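Local coordinates for anopheles Plasmodium-responsive Leucine-rich repeat protein 1B (Anopheles gambiae, PDB 4XGO), which probably takes part in mosquito immune defence against Plasmodium, its leucine-rich repeat domain belonging to a protein thought to partner LRIM1, at residues G89-T94 with D113-T118; T119-L124 with P140-V145. All blocks are in the same frame, centred on the assembly; numbering follows the deposited sequence. Where two conformers were deposited one is given.

In the fold
Both contacts belong to the leucine-rich repeat solenoid and follow one another along the chain: contact 1 closes at Thr118, contact 2 opens at Thr119, and their centres are 13 Å apart. Contact 1 joins two connecting loops behind the strands, whereas contact 2 runs into the parallel strands 123-125 and 144-146. They share the hydrophobic interior: Phe115 CD1 of contact 1 lies 3.4 Å from Leu121 CD2 of contact 2, and Phe115 CZ lies 4.0 Å from Leu124 CD1. Contact 2 is the one near the sugar, with the His144 side chain about 8 Å from the N-acetylglucosamine of the glycan beside Asn146 and about 5 Å from a bound glycerol.

Contact 1: G89-T94 with D113-T118; sequences GIFHNT and DTFQAT
Thr114 meets Phe91 with both its methyl and its carbonyl. CG2, anti to the backbone N (chi1 of OG1 -60°), lies alongside the Phe91 ring, 3.9 Å from CD2, and also sits over the centre of the Phe115 ring. That rotation leaves OG1 to bond Glu111 O. The carbonyl O lies at the edge of the Phe91 ring and is hydrogen-bonded by two waters: one, 2.6 Å from Thr114 O, takes the N-H of Phe91; the other takes the N-H of Ala117 and reaches Phe91 O more weakly. Water thus joins backbones that do not pair directly. The Phe115 ring is nearly parallel to that of Phe91, planes 18° apart, but slid so far that they barely overlap; the centroids are 5.7 Å apart and the closest atoms are Phe91 CE2 and Phe115 CE1, at 3.7 Å. Both rings also rest on Met100. Ala117 turns its methyl toward the neighbouring loop, with CB 3.6 Å from His92 O. Thr118 OG1 bonds back to Phe115 O from above the carbonyl plane, which leaves CG2 directed across, 3.5 Å from Thr94 O and 3.8 Å from Phe91 CB. Phenylalanines 24 residues apart, each in a type I turn of its loop and aligned side by side, are characteristic of the phenylalanine spine inside a leucine-rich repeat solenoid, beneath its convex-side loops.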
loop_
_atom_site.group_PDB
_atom_site.type_symbol
_atom_site.label_atom_id
_atom_site.label_comp_id
_atom_site.label_asym_id
_atom_site.label_seq_id
_atom_site.Cartn_x
_atom_site.Cartn_y
_atom_site.Cartn_z
ATOM N N GLY A 89 25.948 4.182 15.814
ATOM C CA GLY A 89 25.887 5.333 16.679
ATOM C C GLY A 89 24.625 6.162 16.520
ATOM O O GLY A 89 24.501 7.227 17.121
ATOM N N ILE A 90 23.681 5.701 15.702
ATOM C CA ILE A 90 22.485 6.496 15.415
ATOM C C ILE A 90 21.739 6.928 16.694
ATOM O O ILE A 90 21.277 8.073 16.779
ATOM C CB ILE A 90 21.546 5.768 14.418
ATOM C CG1 ILE A 90 20.416 6.692 13.942
ATOM C CG2 ILE A 90 20.996 4.490 15.023
ATOM C CD1 ILE A 90 20.897 7.872 13.114
ATOM N N PHE A 91 21.640 6.034 17.682
ATOM C CA PHE A 91 20.959 6.349 18.950
ATOM C C PHE A 91 21.894 6.469 20.155
ATOM O O PHE A 91 21.462 6.376 21.311
ATOM C CB PHE A 91 19.854 5.323 19.240
ATOM C CG PHE A 91 18.839 5.201 18.140
ATOM C CD1 PHE A 91 18.255 6.335 17.580
ATOM C CD2 PHE A 91 18.463 3.959 17.656
ATOM C CE1 PHE A 91 17.326 6.232 16.554
ATOM C CE2 PHE A 91 17.536 3.847 16.627
ATOM C CZ PHE A 91 16.964 4.988 16.081
ATOM N N HIS A 92 23.176 6.714 19.907
ATOM C CA HIS A 92 24.131 6.768 21.005
ATOM C C HIS A 92 23.865 7.936 21.971
ATOM O O HIS A 92 24.176 7.849 23.172
ATOM C CB HIS A 92 25.549 6.882 20.451
ATOM C CG HIS A 92 26.590 7.051 21.511
ATOM N ND1 HIS A 92 26.933 6.038 22.383
ATOM C CD2 HIS A 92 27.356 8.118 21.848
ATOM C CE1 HIS A 92 27.880 6.470 23.199
ATOM N NE2 HIS A 92 28.150 7.728 22.898
ATOM N N ASN A 93 23.324 9.029 21.441
ATOM C CA ASN A 93 23.121 10.231 22.214
ATOM C C ASN A 93 21.640 10.523 22.450
ATOM O O ASN A 93 21.274 11.674 22.735
ATOM C CB ASN A 93 23.795 11.407 21.510
ATOM C CG ASN A 93 25.298 11.230 21.394
ATOM O OD1 ASN A 93 25.823 10.996 20.303
ATOM N ND2 ASN A 93 25.994 11.281 22.530
ATOM N N THR A 94 20.797 9.486 22.344
ATOM C CA THR A 94 19.367 9.622 22.615
ATOM C C THR A 94 18.892 8.668 23.724
ATOM O O THR A 94 18.033 7.786 23.489
ATOM C CB THR A 94 18.539 9.434 21.334
ATOM O OG1 THR A 94 18.775 8.135 20.770
ATOM C CG2 THR A 94 18.898 10.501 20.310
ATOM N N ASP A 113 24.407 -3.409 18.628
ATOM C CA ASP A 113 24.695 -2.227 19.473
ATOM C C ASP A 113 23.720 -1.045 19.258
ATOM O O ASP A 113 23.825 -0.013 19.915
ATOM C CB ASP A 113 26.167 -1.793 19.351
ATOM C CG ASP A 113 26.568 -1.342 17.943
ATOM O OD1 ASP A 113 25.745 -1.372 17.001
ATOM O OD2 ASP A 113 27.760 -0.975 17.782
ATOM N N THR A 114 22.739 -1.224 18.375
ATOM C CA THR A 114 21.854 -0.131 17.970
ATOM C C THR A 114 21.169 0.502 19.187
ATOM O O THR A 114 21.101 1.739 19.302
ATOM C CB THR A 114 20.802 -0.635 16.954
ATOM O OG1 THR A 114 21.475 -1.140 15.796
ATOM C CG2 THR A 114 19.874 0.480 16.521
ATOM N N PHE A 115 20.706 -0.338 20.110
ATOM C CA PHE A 115 19.910 0.122 21.252
ATOM C C PHE A 115 20.641 0.052 22.598
ATOM O O PHE A 115 20.006 -0.022 23.656
ATOM C CB PHE A 115 18.584 -0.663 21.275
ATOM C CG PHE A 115 17.736 -0.437 20.056
ATOM C CD1 PHE A 115 17.146 0.804 19.822
ATOM C CD2 PHE A 115 17.515 -1.454 19.134
ATOM C CE1 PHE A 115 16.368 1.025 18.702
ATOM C CE2 PHE A 115 16.740 -1.233 18.010
ATOM C CZ PHE A 115 16.167 0.005 17.793
ATOM N N GLN A 116 21.973 0.114 22.568
ATOM C CA GLN A 116 22.775 0.052 23.801
ATOM C C GLN A 116 22.480 1.190 24.773
ATOM O O GLN A 116 22.364 0.951 25.973
ATOM C CB GLN A 116 24.283 0.040 23.496
ATOM C CG GLN A 116 25.140 0.277 24.740
ATOM C CD GLN A 116 26.607 -0.056 24.541
ATOM O OE1 GLN A 116 27.204 0.297 23.517
ATOM N NE2 GLN A 116 27.204 -0.718 25.532
ATOM N N ALA A 117 22.348 2.409 24.255
ATOM C CA ALA A 117 22.188 3.595 25.095
ATOM C C ALA A 117 20.731 3.858 25.427
ATOM O O ALA A 117 20.431 4.583 26.383
ATOM C CB ALA A 117 22.795 4.808 24.410
ATOM N N THR A 118 19.823 3.266 24.648
ATOM C CA THR A 118 18.397 3.502 24.832
ATOM C C THR A 118 17.808 2.551 25.857
ATOM O O THR A 118 16.938 1.718 25.539
ATOM C CB THR A 118 17.632 3.417 23.503
ATOM O OG1 THR A 118 17.723 2.091 22.952
ATOM C CG2 THR A 118 18.193 4.431 22.518
HETATM O O HOH W 1 24.787 1.887 16.755
HETATM O O HOH W 2 22.755 3.364 18.029
HETATM O O HOH W 3 22.000 3.216 21.527
#

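Contact 2: T119-L124 with P140-V145; sequences TALQNL and PSLFHV
Ser141 reaches over to Leu121 through its hydroxyl: OG donates to Leu121 O at 2.6 Å, coming in 29° from the carbonyl plane. A chi1 of 52° sets OG between its own backbone N and carbonyl carbon and directs it at 119-124, while CB packs 3.4 Å from Thr119 O. Gln122 O is gripped twice. Phe143 N approaches in the carbonyl plane, on a lone pair, at 2.8 Å; His144 N comes nearly along the C=O axis at 3.0 Å, its N-H almost straight at 173°. This double acceptance marks the place where 140-145 turns into its strand. From there the pairing is regular and parallel: Leu124 N donates to His144 O at 3.1 Å, and two CA-H...O contacts, from Asn123 CA to His144 O and from Val145 CA to Leu124 O, accompany it. These are adjoining strands of the concave wall of a leucine-rich repeat solenoid; backbone bonds continue the pair from Leu124 to Asn146 and lead on toward the strands on the two flanks, from Asn123 to Thr98 and Met100 and from Phe143 to Glu162. On the face shared by Leu124 and Val145 the side chains enter the hydrophobic core. Leu142 adds to it: its CD2 lies 3.8 Å from Leu124 CB and 4.1 Å from Leu121 CG, with Leu121 and Leu142 running alongside each other into the core. Leu136 touches both Leu124 and Val145. Asn123 and His144 occupy the other face, where His144 NE2 has a weak hydrogen bond with Glu162 OE1. Towards solvent, the extended Gln122 chain crosses the Phe143 side chain at an angle, its OE1 3.9 Å from Phe143 CB.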
loop_
_atom_site.group_PDB
_atom_site.type_symbol
_atom_site.label_atom_id
_atom_site.label_comp_id
_atom_site.label_asym_id
_atom_site.label_seq_id
_atom_site.Cartn_x
_atom_site.Cartn_y
_atom_site.Cartn_z
ATOM N N THR A 119 18.224 2.734 27.106
ATOM C CA THR A 119 17.863 1.821 28.189
ATOM C C THR A 119 16.455 2.051 28.755
ATOM O O THR A 119 16.053 1.385 29.723
ATOM C CB THR A 119 18.931 1.848 29.316
ATOM O OG1 THR A 119 19.107 3.177 29.795
ATOM C CG2 THR A 119 20.251 1.313 28.791
ATOM N N ALA A 120 15.713 2.990 28.169
ATOM C CA ALA A 120 14.316 3.211 28.525
ATOM C C ALA A 120 13.385 2.888 27.371
ATOM O O ALA A 120 12.197 3.220 27.440
ATOM C CB ALA A 120 14.090 4.656 28.936
ATOM N N LEU A 121 13.908 2.274 26.313
ATOM C CA LEU A 121 13.092 1.998 25.130
ATOM C C LEU A 121 12.017 0.956 25.452
ATOM O O LEU A 121 12.330 -0.193 25.773
ATOM C CB LEU A 121 13.974 1.530 23.965
ATOM C CG LEU A 121 13.264 1.193 22.631
ATOM C CD1 LEU A 121 12.591 2.412 22.052
ATOM C CD2 LEU A 121 14.233 0.604 21.618
ATOM N N GLN A 122 10.745 1.344 25.370
ATOM C CA GLN A 122 9.670 0.432 25.732
ATOM C C GLN A 122 8.831 -0.036 24.563
ATOM O O GLN A 122 8.269 -1.118 24.628
ATOM C CB GLN A 122 8.723 1.078 26.744
ATOM C CG GLN A 122 9.328 1.303 28.106
ATOM C CD GLN A 122 8.277 1.498 29.178
ATOM O OE1 GLN A 122 7.092 1.177 28.984
ATOM N NE2 GLN A 122 8.692 2.049 30.301
ATOM N N ASN A 123 8.719 0.789 23.526
ATOM C CA ASN A 123 7.827 0.512 22.407
ATOM C C ASN A 123 8.620 0.570 21.110
ATOM O O ASN A 123 9.175 1.605 20.771
ATOM C CB ASN A 123 6.665 1.506 22.406
ATOM C CG ASN A 123 5.863 1.462 23.699
ATOM O OD1 ASN A 123 5.075 0.540 23.931
ATOM N ND2 ASN A 123 6.052 2.461 24.547
ATOM N N LEU A 124 8.664 -0.561 20.407
ATOM C CA LEU A 124 9.475 -0.686 19.222
ATOM C C LEU A 124 8.625 -1.284 18.095
ATOM O O LEU A 124 8.069 -2.391 18.235
ATOM C CB LEU A 124 10.682 -1.566 19.515
ATOM C CG LEU A 124 11.641 -1.840 18.366
ATOM C CD1 LEU A 124 12.195 -0.561 17.759
ATOM C CD2 LEU A 124 12.769 -2.739 18.846
ATOM N N PRO A 140 16.179 -5.163 27.393
ATOM C CA PRO A 140 15.268 -5.592 28.461
ATOM C C PRO A 140 14.182 -4.594 28.884
ATOM O O PRO A 140 13.229 -4.980 29.576
ATOM C CB PRO A 140 16.222 -5.939 29.624
ATOM C CG PRO A 140 17.450 -5.181 29.347
ATOM C CD PRO A 140 17.580 -5.063 27.869
ATOM N N SER A 141 14.292 -3.344 28.439
ATOM C CA SER A 141 13.290 -2.334 28.718
ATOM C C SER A 141 12.040 -2.542 27.865
ATOM O O SER A 141 11.003 -1.945 28.139
ATOM C CB SER A 141 13.865 -0.925 28.489
ATOM O OG SER A 141 14.467 -0.794 27.212
ATOM N N LEU A 142 12.120 -3.379 26.832
ATOM C CA LEU A 142 10.964 -3.509 25.906
ATOM C C LEU A 142 9.706 -4.023 26.589
ATOM O O LEU A 142 9.749 -4.948 27.393
ATOM C CB LEU A 142 11.303 -4.395 24.699
ATOM C CG LEU A 142 12.287 -3.798 23.701
ATOM C CD1 LEU A 142 12.714 -4.836 22.670
ATOM C CD2 LEU A 142 11.753 -2.554 22.994
ATOM N N PHE A 143 8.583 -3.383 26.264
ATOM C CA PHE A 143 7.279 -3.701 26.821
ATOM C C PHE A 143 6.330 -4.143 25.697
ATOM O O PHE A 143 5.564 -5.094 25.873
ATOM C CB PHE A 143 6.734 -2.466 27.545
ATOM C CG PHE A 143 5.400 -2.675 28.203
ATOM C CD1 PHE A 143 5.274 -3.513 29.299
ATOM C CD2 PHE A 143 4.279 -1.985 27.754
ATOM C CE1 PHE A 143 4.042 -3.711 29.897
ATOM C CE2 PHE A 143 3.043 -2.171 28.354
ATOM C CZ PHE A 143 2.933 -3.029 29.434
ATOM N N HIS A 144 6.340 -3.408 24.578
ATOM C CA HIS A 144 5.470 -3.707 23.424
ATOM C C HIS A 144 6.349 -3.714 22.190
ATOM O O HIS A 144 7.045 -2.728 21.929
ATOM C CB HIS A 144 4.403 -2.629 23.232
ATOM C CG HIS A 144 3.202 -2.791 24.093
ATOM N ND1 HIS A 144 2.040 -2.093 23.858
ATOM C CD2 HIS A 144 2.959 -3.582 25.163
ATOM C CE1 HIS A 144 1.139 -2.433 24.763
ATOM N NE2 HIS A 144 1.677 -3.333 25.568
ATOM N N VAL A 145 6.340 -4.820 21.440
ATOM C CA VAL A 145 7.195 -4.968 20.299
ATOM C C VAL A 145 6.423 -5.539 19.098
ATOM O O VAL A 145 5.657 -6.490 19.245
ATOM C CB VAL A 145 8.361 -5.923 20.614
ATOM C CG1 VAL A 145 9.195 -6.120 19.371
ATOM C CG2 VAL A 145 9.223 -5.364 21.753
#